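Local atomic coordinates of ABC transporter substrate-binding protein (Bradyrhizobium japonicum, PDB entry 4I1D), a protein that probably serves as the periplasmic solute-binding component of an ABC importer and holds a D-malate molecule in this crystal. Residues Ala16-Ala21 and Val100-Tyr105; Val125-Val130 and Arg137-His142; Asn141-Thr146 and Lys316-Phe321; His257-Pro262 and Pro272-Thr277. All coordinates share one frame; numbering follows the deposited sequence.

Interaction 1 (Ala16-Ala21 and Val100-Tyr105)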
# COMPACT_ATOMS: atom_id res chain seq x y z
N ALA A 16 -1.90 -20.16 -37.89
CA ALA A 16 -1.48 -20.16 -39.29
C ALA A 16 -1.92 -21.47 -39.96
O ALA A 16 -2.32 -21.50 -41.12
CB ALA A 16 0.02 -19.98 -39.41
N ALA A 17 -1.84 -22.56 -39.20
CA ALA A 17 -2.22 -23.88 -39.71
C ALA A 17 -3.72 -23.94 -39.96
O ALA A 17 -4.16 -24.54 -40.94
CB ALA A 17 -1.79 -24.96 -38.74
N GLN A 18 -4.49 -23.32 -39.07
CA GLN A 18 -5.94 -23.25 -39.21
C GLN A 18 -6.30 -22.51 -40.47
O GLN A 18 -7.29 -22.83 -41.14
CB GLN A 18 -6.55 -22.50 -38.03
CG GLN A 18 -6.48 -23.21 -36.70
CD GLN A 18 -7.04 -22.33 -35.61
OE1 GLN A 18 -8.18 -21.90 -35.70
NE2 GLN A 18 -6.22 -22.01 -34.61
N THR A 19 -5.51 -21.49 -40.77
CA THR A 19 -5.78 -20.63 -41.91
C THR A 19 -5.64 -21.43 -43.19
O THR A 19 -6.52 -21.39 -44.05
CB THR A 19 -4.84 -19.41 -41.90
OG1 THR A 19 -5.19 -18.56 -40.80
CG2 THR A 19 -4.94 -18.62 -43.21
N VAL A 20 -4.54 -22.16 -43.31
CA VAL A 20 -4.29 -22.96 -44.51
C VAL A 20 -5.33 -24.06 -44.67
O VAL A 20 -5.91 -24.24 -45.74
CB VAL A 20 -2.91 -23.59 -44.48
CG1 VAL A 20 -2.73 -24.49 -45.69
CG2 VAL A 20 -1.85 -22.51 -44.46
N ALA A 21 -5.57 -24.80 -43.58
CA ALA A 21 -6.42 -25.98 -43.60
C ALA A 21 -7.91 -25.66 -43.58
O ALA A 21 -8.70 -26.36 -44.20
CB ALA A 21 -6.09 -26.87 -42.41
N VAL A 100 -18.84 -26.84 -30.61
CA VAL A 100 -18.46 -28.05 -31.34
C VAL A 100 -16.95 -28.24 -31.25
O VAL A 100 -16.19 -27.29 -31.45
CB VAL A 100 -18.84 -27.99 -32.83
CG1 VAL A 100 -18.64 -29.36 -33.49
CG2 VAL A 100 -20.28 -27.54 -33.00
N SER A 101 -16.52 -29.47 -30.95
CA SER A 101 -15.10 -29.79 -30.87
C SER A 101 -14.37 -29.44 -32.16
O SER A 101 -14.83 -29.76 -33.26
CB SER A 101 -14.89 -31.27 -30.53
OG SER A 101 -15.53 -31.60 -29.32
N TYR A 102 -13.21 -28.80 -32.02
CA TYR A 102 -12.53 -28.20 -33.18
C TYR A 102 -11.19 -28.88 -33.47
O TYR A 102 -10.87 -29.14 -34.62
CB TYR A 102 -12.37 -26.71 -32.93
CG TYR A 102 -11.74 -25.90 -34.05
CD1 TYR A 102 -12.29 -25.90 -35.33
CD2 TYR A 102 -10.64 -25.09 -33.80
CE1 TYR A 102 -11.71 -25.13 -36.34
CE2 TYR A 102 -10.06 -24.34 -34.78
CZ TYR A 102 -10.60 -24.35 -36.05
OH TYR A 102 -10.03 -23.58 -37.03
N GLU A 103 -10.42 -29.17 -32.42
CA GLU A 103 -9.16 -29.88 -32.55
C GLU A 103 -8.71 -30.44 -31.19
O GLU A 103 -9.06 -29.90 -30.14
CB GLU A 103 -8.09 -28.93 -33.09
CG GLU A 103 -7.93 -27.66 -32.27
CD GLU A 103 -7.00 -27.84 -31.05
OE1 GLU A 103 -7.12 -27.05 -30.09
OE2 GLU A 103 -6.14 -28.74 -31.06
N PHE A 104 -7.94 -31.53 -31.22
CA PHE A 104 -7.44 -32.12 -29.99
C PHE A 104 -5.94 -31.91 -29.85
O PHE A 104 -5.20 -32.04 -30.83
CB PHE A 104 -7.73 -33.61 -29.96
CG PHE A 104 -9.17 -33.94 -29.75
CD1 PHE A 104 -10.02 -34.06 -30.83
CD2 PHE A 104 -9.67 -34.13 -28.47
CE1 PHE A 104 -11.36 -34.37 -30.64
CE2 PHE A 104 -11.00 -34.43 -28.26
CZ PHE A 104 -11.85 -34.55 -29.36
N TYR A 105 -5.50 -31.57 -28.64
CA TYR A 105 -4.09 -31.46 -28.30
C TYR A 105 -3.82 -32.17 -26.98
O TYR A 105 -4.75 -32.45 -26.23
CB TYR A 105 -3.66 -30.00 -28.18
CG TYR A 105 -4.38 -29.19 -27.12
CD1 TYR A 105 -3.78 -28.87 -25.91
CD2 TYR A 105 -5.67 -28.72 -27.34
CE1 TYR A 105 -4.44 -28.10 -24.95
CE2 TYR A 105 -6.33 -27.96 -26.39
CZ TYR A 105 -5.71 -27.65 -25.20
OH TYR A 105 -6.39 -26.89 -24.28
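Strand segment 100-105 meets segment 16-21 of helix 12-30 through a single pair, Tyr-102 and Gln-18, and the contact is correspondingly small, with 88 Å² buried between the segments. At the start of the strand segment, Val-100 pairs its backbone with Leu-233 of strand 219-235, which sets the contact on the sheet.

At Tyr-102 the side chain turns across to the helix. With CG anti to the backbone N (chi1 -177°), the ring is carried away from the strand and the phenol reaches Gln-18. Tyr-102 OH donates to Gln-18 OE1 over 2.8 Å. The bond meets the carbonyl at a C=O...donor angle of 116°, with the donor tilted from the carbonyl plane. OE1 also comes within 3.2 Å of Tyr-102 CE2. The amide's OE1 and CD lie at the ring's edge, near its plane, with the amide plane turned 73° from the ring, which excludes a stack.

The next residue, Glu-103, does not reach the helix, although its CA is the nearest on this strand to that of Gln-18, 9.9 Å away. Tyr-102 and Glu-103 both face Thr-231 and form a classic beta bulge, and Glu-103 OE1 bonds the hydroxyl of that threonine.

Both ends of the Gln-18 amide are engaged, since NE2 is hydrogen-bonded to Ser-9 OG. This second bond is consistent with an amide fixed in one orientation, oxygen toward the phenol. Chemically, a directional polar link between two buried side chains joins helix to strand and gives the phenol proton an acceptor inside the protein.

Interaction 2 (Val125-Val130 and Arg137-His142)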
# COMPACT_ATOMS: atom_id res chain seq x y z
N VAL A 125 4.68 -41.15 -12.92
CA VAL A 125 5.39 -41.86 -11.86
C VAL A 125 6.90 -41.66 -12.03
O VAL A 125 7.61 -41.29 -11.09
CB VAL A 125 5.05 -43.35 -11.87
CG1 VAL A 125 5.67 -44.06 -10.65
CG2 VAL A 125 3.54 -43.54 -11.89
N ASP A 126 7.40 -41.88 -13.25
CA ASP A 126 8.80 -41.63 -13.56
C ASP A 126 9.15 -40.18 -13.29
O ASP A 126 10.16 -39.88 -12.67
CB ASP A 126 9.11 -41.98 -15.01
CG ASP A 126 8.94 -43.46 -15.31
OD1 ASP A 126 8.99 -44.28 -14.36
OD2 ASP A 126 8.75 -43.82 -16.49
N PHE A 127 8.29 -39.27 -13.75
CA PHE A 127 8.52 -37.84 -13.57
C PHE A 127 8.72 -37.48 -12.10
O PHE A 127 9.58 -36.66 -11.77
CB PHE A 127 7.35 -37.03 -14.14
CG PHE A 127 7.61 -35.54 -14.20
CD1 PHE A 127 8.10 -34.96 -15.36
CD2 PHE A 127 7.35 -34.73 -13.11
CE1 PHE A 127 8.33 -33.59 -15.43
CE2 PHE A 127 7.58 -33.36 -13.18
CZ PHE A 127 8.07 -32.79 -14.33
N TRP A 128 7.92 -38.09 -11.23
CA TRP A 128 8.05 -37.88 -9.79
C TRP A 128 9.25 -38.61 -9.17
O TRP A 128 9.70 -38.28 -8.07
CB TRP A 128 6.75 -38.28 -9.07
CG TRP A 128 5.94 -37.10 -8.61
CD1 TRP A 128 5.81 -36.63 -7.33
CD2 TRP A 128 5.15 -36.21 -9.44
NE1 TRP A 128 4.99 -35.52 -7.30
CE2 TRP A 128 4.57 -35.25 -8.58
CE3 TRP A 128 4.87 -36.15 -10.81
CZ2 TRP A 128 3.72 -34.23 -9.06
CZ3 TRP A 128 4.03 -35.13 -11.29
CH2 TRP A 128 3.46 -34.19 -10.40
N ASP A 129 9.79 -39.60 -9.88
CA ASP A 129 10.90 -40.39 -9.33
C ASP A 129 12.26 -39.74 -9.61
O ASP A 129 12.94 -40.08 -10.58
CB ASP A 129 10.89 -41.81 -9.90
CG ASP A 129 11.76 -42.77 -9.09
OD1 ASP A 129 11.43 -43.98 -9.08
OD2 ASP A 129 12.76 -42.33 -8.48
N VAL A 130 12.64 -38.81 -8.74
CA VAL A 130 13.84 -38.01 -8.92
C VAL A 130 15.12 -38.82 -8.79
O VAL A 130 16.13 -38.50 -9.42
CB VAL A 130 13.87 -36.86 -7.92
CG1 VAL A 130 15.29 -36.34 -7.74
CG2 VAL A 130 12.91 -35.75 -8.36
N ARG A 137 13.63 -30.16 -14.07
CA ARG A 137 12.23 -30.43 -14.39
C ARG A 137 11.45 -29.14 -14.43
O ARG A 137 11.76 -28.19 -13.70
CB ARG A 137 11.60 -31.33 -13.32
CG ARG A 137 12.04 -32.79 -13.32
CD ARG A 137 11.74 -33.43 -11.97
NE ARG A 137 11.63 -34.89 -12.06
CZ ARG A 137 12.67 -35.72 -12.12
NH1 ARG A 137 12.46 -37.02 -12.20
NH2 ARG A 137 13.92 -35.25 -12.12
N ALA A 138 10.41 -29.11 -15.26
CA ALA A 138 9.50 -27.97 -15.32
C ALA A 138 8.07 -28.49 -15.37
O ALA A 138 7.81 -29.57 -15.91
CB ALA A 138 9.78 -27.10 -16.54
N LEU A 139 7.16 -27.73 -14.77
CA LEU A 139 5.74 -28.01 -14.88
C LEU A 139 5.10 -26.68 -15.21
O LEU A 139 5.75 -25.64 -15.08
CB LEU A 139 5.17 -28.57 -13.56
CG LEU A 139 5.52 -30.01 -13.14
CD1 LEU A 139 4.94 -30.34 -11.75
CD2 LEU A 139 5.03 -31.01 -14.19
N ARG A 140 3.84 -26.70 -15.63
CA ARG A 140 3.15 -25.46 -15.96
C ARG A 140 2.60 -24.81 -14.69
O ARG A 140 2.08 -25.51 -13.81
CB ARG A 140 2.00 -25.73 -16.92
CG ARG A 140 1.30 -24.44 -17.36
CD ARG A 140 0.11 -24.72 -18.27
NE ARG A 140 -0.54 -23.47 -18.66
CZ ARG A 140 -1.81 -23.35 -19.04
NH1 ARG A 140 -2.60 -24.42 -19.06
NH2 ARG A 140 -2.29 -22.17 -19.38
N ASN A 141 2.71 -23.49 -14.58
CA ASN A 141 2.15 -22.77 -13.44
C ASN A 141 0.64 -22.64 -13.61
O ASN A 141 0.13 -21.54 -13.87
CB ASN A 141 2.77 -21.38 -13.29
CG ASN A 141 2.44 -20.73 -11.94
OD1 ASN A 141 1.43 -21.04 -11.31
ND2 ASN A 141 3.31 -19.83 -11.49
N HIS A 142 -0.06 -23.76 -13.47
CA HIS A 142 -1.48 -23.80 -13.75
C HIS A 142 -2.08 -25.14 -13.33
O HIS A 142 -1.47 -26.18 -13.56
CB HIS A 142 -1.73 -23.56 -15.24
CG HIS A 142 -3.10 -23.07 -15.55
ND1 HIS A 142 -4.19 -23.91 -15.67
CD2 HIS A 142 -3.57 -21.82 -15.77
CE1 HIS A 142 -5.26 -23.20 -15.95
NE2 HIS A 142 -4.92 -21.92 -16.02
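Two first torsions bring Arg-137 and Phe-127 together. Arg-137 has CG anti to its carbonyl carbon (chi1 -73°) and runs extended to NE, so the guanidinium arrives at the end of the helix. Phe-127 CG is anti to the backbone N (chi1 -170°), which lets the far end of the ring reach the strand.

The guanidinium grips one carbonyl side-on with two nitrogens. NE donates to Phe-127 O at 2.7 Å, in the carbonyl plane and with an N-H...O angle of 151°; NH1 reaches the same Phe-127 O at 2.9 Å from above that plane. Val-130 CG2 covers one guanidinium face, 3.8 Å from Arg-137 CZ. NH1 has a further acceptor, Phe-133 O.

Next to this polar end the packing is apolar. Phe-127 CZ touches Leu-139 CD2 at 3.5 Å, the two side chains lying alongside each other and running opposite ways, while Ala-138 O lies at the ring's edge, 3.6 Å from CZ. Trp-128 CH2 is 4.3 Å from Leu-139 CD1, its NE1 held by Lys-172 O.

A leucine in place of Arg-137 would probably leave Phe-127 O and Phe-133 O without these donors and Val-130 without the guanidinium face its methyl packs on.

Asp-129 is the first residue to leave helical geometry, so the charge of Arg-137 lies at the helix's carbonyl end, probably favourably for the dipole. The geometry is that of a helix C-terminus tied by arginine to the strand that follows it, 137-140, which runs parallel to strands 182-184 and 201-205 in the alpha/beta architecture of periplasmic binding proteins.

Interaction 3 (Asn141-Thr146 and Lys316-Phe321). With ACT (acetate ion), chain S.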
# COMPACT_ATOMS: atom_id res chain seq x y z
N ASN A 141 2.71 -23.49 -14.58
CA ASN A 141 2.15 -22.77 -13.44
C ASN A 141 0.64 -22.64 -13.61
O ASN A 141 0.13 -21.54 -13.87
CB ASN A 141 2.77 -21.38 -13.29
CG ASN A 141 2.44 -20.73 -11.94
OD1 ASN A 141 1.43 -21.04 -11.31
ND2 ASN A 141 3.31 -19.83 -11.49
N HIS A 142 -0.06 -23.76 -13.47
CA HIS A 142 -1.48 -23.80 -13.75
C HIS A 142 -2.08 -25.14 -13.33
O HIS A 142 -1.47 -26.18 -13.56
CB HIS A 142 -1.73 -23.56 -15.24
CG HIS A 142 -3.10 -23.07 -15.55
ND1 HIS A 142 -4.19 -23.91 -15.67
CD2 HIS A 142 -3.57 -21.82 -15.77
CE1 HIS A 142 -5.26 -23.20 -15.95
NE2 HIS A 142 -4.92 -21.92 -16.02
N PRO A 143 -3.27 -25.11 -12.73
CA PRO A 143 -3.86 -26.34 -12.19
C PRO A 143 -4.30 -27.34 -13.26
O PRO A 143 -4.18 -28.54 -13.04
CB PRO A 143 -5.05 -25.84 -11.37
CG PRO A 143 -5.36 -24.46 -11.94
CD PRO A 143 -4.04 -23.90 -12.37
N ILE A 144 -4.77 -26.85 -14.40
CA ILE A 144 -5.30 -27.73 -15.45
C ILE A 144 -4.23 -28.67 -16.02
O ILE A 144 -3.14 -28.23 -16.37
CB ILE A 144 -5.89 -26.91 -16.59
CG1 ILE A 144 -6.93 -25.93 -16.05
CG2 ILE A 144 -6.52 -27.82 -17.64
CD1 ILE A 144 -8.18 -26.60 -15.60
N ALA A 145 -4.56 -29.96 -16.12
CA ALA A 145 -3.64 -31.02 -16.56
C ALA A 145 -2.59 -31.34 -15.49
O ALA A 145 -2.22 -32.49 -15.31
CB ALA A 145 -2.96 -30.66 -17.88
N THR A 146 -2.11 -30.31 -14.80
CA THR A 146 -1.12 -30.50 -13.74
C THR A 146 -1.66 -31.38 -12.61
O THR A 146 -0.99 -32.34 -12.18
CB THR A 146 -0.64 -29.14 -13.18
OG1 THR A 146 -0.22 -28.30 -14.27
CG2 THR A 146 0.51 -29.32 -12.20
N LYS A 316 -9.31 -22.07 -7.62
CA LYS A 316 -9.07 -21.05 -6.60
C LYS A 316 -7.96 -21.44 -5.62
O LYS A 316 -7.32 -20.58 -5.03
CB LYS A 316 -10.37 -20.70 -5.84
CG LYS A 316 -11.44 -20.08 -6.73
CD LYS A 316 -12.32 -19.07 -6.00
CE LYS A 316 -13.28 -18.38 -6.99
NZ LYS A 316 -14.03 -17.20 -6.41
N ARG A 317 -7.74 -22.74 -5.45
CA ARG A 317 -6.72 -23.19 -4.51
C ARG A 317 -5.31 -23.04 -5.07
O ARG A 317 -4.35 -22.98 -4.31
CB ARG A 317 -6.95 -24.64 -4.06
CG ARG A 317 -8.11 -24.79 -3.08
CD ARG A 317 -8.53 -26.23 -2.90
NE ARG A 317 -7.47 -27.02 -2.29
CZ ARG A 317 -7.64 -28.26 -1.85
NH1 ARG A 317 -8.83 -28.85 -1.96
NH2 ARG A 317 -6.62 -28.91 -1.30
N TRP A 318 -5.20 -22.99 -6.40
CA TRP A 318 -3.89 -22.93 -7.04
C TRP A 318 -3.17 -21.68 -6.59
O TRP A 318 -1.99 -21.72 -6.26
CB TRP A 318 -4.00 -22.90 -8.57
CG TRP A 318 -2.67 -23.10 -9.22
CD1 TRP A 318 -1.89 -22.15 -9.81
CD2 TRP A 318 -1.95 -24.33 -9.32
NE1 TRP A 318 -0.73 -22.72 -10.29
CE2 TRP A 318 -0.74 -24.06 -10.00
CE3 TRP A 318 -2.21 -25.65 -8.92
CZ2 TRP A 318 0.21 -25.05 -10.27
CZ3 TRP A 318 -1.27 -26.63 -9.19
CH2 TRP A 318 -0.08 -26.33 -9.86
N ALA A 319 -3.91 -20.58 -6.56
CA ALA A 319 -3.34 -19.28 -6.25
C ALA A 319 -2.55 -19.34 -4.95
O ALA A 319 -1.42 -18.86 -4.89
CB ALA A 319 -4.43 -18.22 -6.18
N SER A 320 -3.13 -19.95 -3.93
CA SER A 320 -2.48 -20.02 -2.62
C SER A 320 -1.43 -21.13 -2.57
O SER A 320 -0.49 -21.08 -1.77
CB SER A 320 -3.50 -20.18 -1.50
OG SER A 320 -4.12 -21.46 -1.56
N PHE A 321 -1.59 -22.14 -3.42
CA PHE A 321 -0.58 -23.19 -3.50
C PHE A 321 0.76 -22.64 -4.00
O PHE A 321 1.80 -23.06 -3.55
CB PHE A 321 -1.06 -24.34 -4.38
CG PHE A 321 0.01 -25.35 -4.69
CD1 PHE A 321 0.56 -25.43 -5.96
CD2 PHE A 321 0.47 -26.21 -3.71
CE1 PHE A 321 1.53 -26.37 -6.25
CE2 PHE A 321 1.46 -27.15 -3.99
CZ PHE A 321 1.99 -27.23 -5.26
C ACT S . -4.05 -26.06 -1.11
O ACT S . -5.15 -25.48 -1.26
OXT ACT S . -4.08 -27.32 -0.99
CH3 ACT S . -2.75 -25.30 -1.06
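Trp-318, on segment 316-321 of helix 309-321, is the centre of the tight part, pressed against Asn-141, His-142 and Pro-143. Pro-143 CD sits over the five-membered ring, 3.7 Å from its centroid and 16° off the normal, a CH-pi contact. The His-142–Pro-143 peptide continues over the same face, and on the opposite face Phe-321 CD1 of the same helix stands 3.9 Å above the plane. At its edge, Trp-318 NE1 donates to Asn-141 OD1 at 2.9 Å. The bond is nearly straight (167°) and lies in both the carbonyl and ring planes, which, with the packing on both faces, probably helps fix the rotation of the indole. At the far rim Thr-146 CG2 meets Trp-318 CH2 at 3.8 Å. The loop is braced from within by Thr-146 OG1, which donates to His-142 O at 2.6 Å.

The other flank of the helix is exposed and makes no contact with the loop. There Arg-317, its chain bent at chi3 (65°), holds an acetate, probably from the crystallisation liquor: NE bonds acetate O and NH2 bonds OXT, each at 3.0 Å. Arg-317 NH2 also forms a salt bridge with Asp-167.

An alanine in place of Trp-318 would probably leave Asn-141 OD1 without its indole donor and open a gap beside Pro-143 and Phe-321.

The loop runs from strand 137-140 into helix 146-153, and the His-142 side chain lies about 8 Å from the bound D-malate. The C-terminal helix thus backs a strand-to-helix loop near the ligand cleft, in keeping with the periplasmic binding protein fold.

Interaction 4 (His257-Pro262 and Pro272-Thr277)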
# COMPACT_ATOMS: atom_id res chain seq x y z
N HIS A 257 -11.96 -30.45 -44.52
CA HIS A 257 -11.23 -29.30 -43.99
C HIS A 257 -10.52 -29.71 -42.71
O HIS A 257 -9.35 -29.39 -42.50
CB HIS A 257 -12.19 -28.13 -43.71
CG HIS A 257 -12.80 -27.54 -44.94
ND1 HIS A 257 -13.88 -26.69 -44.90
CD2 HIS A 257 -12.47 -27.68 -46.25
CE1 HIS A 257 -14.20 -26.33 -46.13
NE2 HIS A 257 -13.36 -26.91 -46.97
N GLN A 258 -11.25 -30.43 -41.87
CA GLN A 258 -10.73 -30.93 -40.61
C GLN A 258 -9.57 -31.91 -40.80
O GLN A 258 -8.57 -31.81 -40.11
CB GLN A 258 -11.87 -31.59 -39.82
CG GLN A 258 -12.78 -30.60 -39.12
CD GLN A 258 -12.28 -30.26 -37.73
OE1 GLN A 258 -11.94 -31.15 -36.96
NE2 GLN A 258 -12.21 -28.96 -37.41
N ALA A 259 -9.72 -32.85 -41.73
CA ALA A 259 -8.66 -33.81 -42.00
C ALA A 259 -7.40 -33.09 -42.49
O ALA A 259 -6.30 -33.63 -42.40
CB ALA A 259 -9.12 -34.89 -43.01
N ASN A 260 -7.55 -31.88 -43.01
CA ASN A 260 -6.40 -31.14 -43.51
C ASN A 260 -5.59 -30.45 -42.42
O ASN A 260 -4.42 -30.11 -42.64
CB ASN A 260 -6.81 -30.13 -44.58
CG ASN A 260 -6.73 -30.71 -45.99
OD1 ASN A 260 -5.72 -30.54 -46.68
ND2 ASN A 260 -7.78 -31.40 -46.40
N LEU A 261 -6.19 -30.26 -41.26
CA LEU A 261 -5.51 -29.54 -40.18
C LEU A 261 -4.22 -30.22 -39.72
O LEU A 261 -3.16 -29.58 -39.67
CB LEU A 261 -6.45 -29.28 -38.99
CG LEU A 261 -5.75 -28.57 -37.83
CD1 LEU A 261 -5.19 -27.24 -38.28
CD2 LEU A 261 -6.70 -28.39 -36.66
N PRO A 262 -4.29 -31.52 -39.39
CA PRO A 262 -3.10 -32.29 -38.98
C PRO A 262 -2.09 -32.48 -40.11
O PRO A 262 -1.04 -33.09 -39.90
CB PRO A 262 -3.68 -33.64 -38.57
CG PRO A 262 -4.99 -33.73 -39.27
CD PRO A 262 -5.52 -32.33 -39.29
N PRO A 272 -14.05 -36.50 -35.66
CA PRO A 272 -13.45 -37.82 -35.89
C PRO A 272 -13.76 -38.37 -37.28
O PRO A 272 -13.05 -39.29 -37.73
CB PRO A 272 -14.08 -38.69 -34.78
CG PRO A 272 -15.33 -37.97 -34.41
CD PRO A 272 -15.02 -36.51 -34.55
N LYS A 273 -14.77 -37.83 -37.96
CA LYS A 273 -15.07 -38.24 -39.33
C LYS A 273 -13.90 -37.94 -40.27
O LYS A 273 -13.77 -38.56 -41.33
CB LYS A 273 -16.34 -37.57 -39.85
CG LYS A 273 -17.64 -38.14 -39.28
CD LYS A 273 -18.59 -38.56 -40.39
CE LYS A 273 -19.90 -39.10 -39.82
NZ LYS A 273 -20.69 -39.86 -40.84
N ALA A 274 -13.07 -36.98 -39.88
CA ALA A 274 -11.90 -36.62 -40.68
C ALA A 274 -11.02 -37.84 -40.99
O ALA A 274 -10.40 -37.90 -42.04
CB ALA A 274 -11.08 -35.57 -39.95
N PHE A 275 -10.98 -38.80 -40.08
CA PHE A 275 -10.12 -39.97 -40.22
C PHE A 275 -10.63 -40.95 -41.26
O PHE A 275 -9.91 -41.87 -41.66
CB PHE A 275 -9.97 -40.71 -38.89
CG PHE A 275 -9.02 -40.05 -37.94
CD1 PHE A 275 -9.47 -39.52 -36.75
CD2 PHE A 275 -7.67 -39.98 -38.24
CE1 PHE A 275 -8.59 -38.92 -35.87
CE2 PHE A 275 -6.78 -39.38 -37.36
CZ PHE A 275 -7.25 -38.85 -36.17
N GLU A 276 -11.87 -40.77 -41.68
CA GLU A 276 -12.48 -41.63 -42.68
C GLU A 276 -12.38 -41.00 -44.07
O GLU A 276 -12.95 -41.54 -45.03
CB GLU A 276 -13.95 -41.87 -42.35
CG GLU A 276 -14.19 -42.32 -40.92
CD GLU A 276 -15.56 -41.89 -40.40
OE1 GLU A 276 -15.86 -42.17 -39.22
OE2 GLU A 276 -16.32 -41.28 -41.18
N THR A 277 -11.68 -39.87 -44.19
CA THR A 277 -11.66 -39.13 -45.45
C THR A 277 -10.55 -39.56 -46.41
O THR A 277 -10.64 -39.30 -47.61
CB THR A 277 -11.50 -37.61 -45.23
OG1 THR A 277 -10.31 -37.37 -44.48
CG2 THR A 277 -12.70 -37.04 -44.49
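Where Ala-259 meets Ala-274, the flat groups that matter are amides, and no aromatic ring face takes part. The Ala-274 methyl stands above the plane of the Gln-258–Ala-259 peptide, with CB 3.5 Å from Ala-259 N and 4.0 Å from Gln-258 C. The side-chain amide of Gln-258 is turned to other partners: OE1 accepts from Asn-271 N, and NE2 donates to Ala-252 O and to Tyr-102 O. Its chain bends at chi2 (-88°) to get there, and only its CB, 4.1 Å from Ala-274 CB, contributes to the packing across the segments.

The closest side-chain pairing of carbons is methyl on methyl. Ala-259 CB and Ala-274 CB are 3.7 Å apart, and the CA atoms of Ala-259 and Ala-274, the nearest such pair across the segments, are 4.5 Å apart.

Ala-259 CB also rests against Ala-274 O at 3.4 Å and against Thr-277 OG1. That hydroxyl, brought back over its own turn by chi1 of 57°, points to Ala-274 O; the modelled separation is unusually short, and its exact length is doubtful. No hydrogen bond crosses between the segments, so the 134 Å² buried here rests on close van der Waals packing.

Around it, Val-279 also touches Ala-259 and Pro-269 touches Ala-274. The helix 255-260 has its other flank on helix 12-30, with His-257 against Pro-25 and Asn-260 against Ala-21, while the 3-10 turn Pro-272–Glu-276 follows the short strand 268-269 and precedes helix 282-285.

Overall arrangement
From the N terminus, interaction 1 comes first: helix 12-30 is joined to strand 100-112 across 78 intervening residues. Interaction 2 follows in series, a short closure between helix 124-128 and strand 137-140, and both reach the same mixed sheet. Interaction 3 starts on Asn-141 and His-142, where interaction 2 ends, and closes a 169-residue loop by bringing the C-terminal helix back. Within that loop lies interaction 4, a short-range closure between helix 255-260 and the 3-10 segment 272-276. No two contacts cross. Interactions 1 and 4 touch, with Ala-21 CB packing on Leu-261, and sit on one side of the chain's centre; interactions 2 and 3 sit on the opposite side, consistent with a two-lobed binding protein.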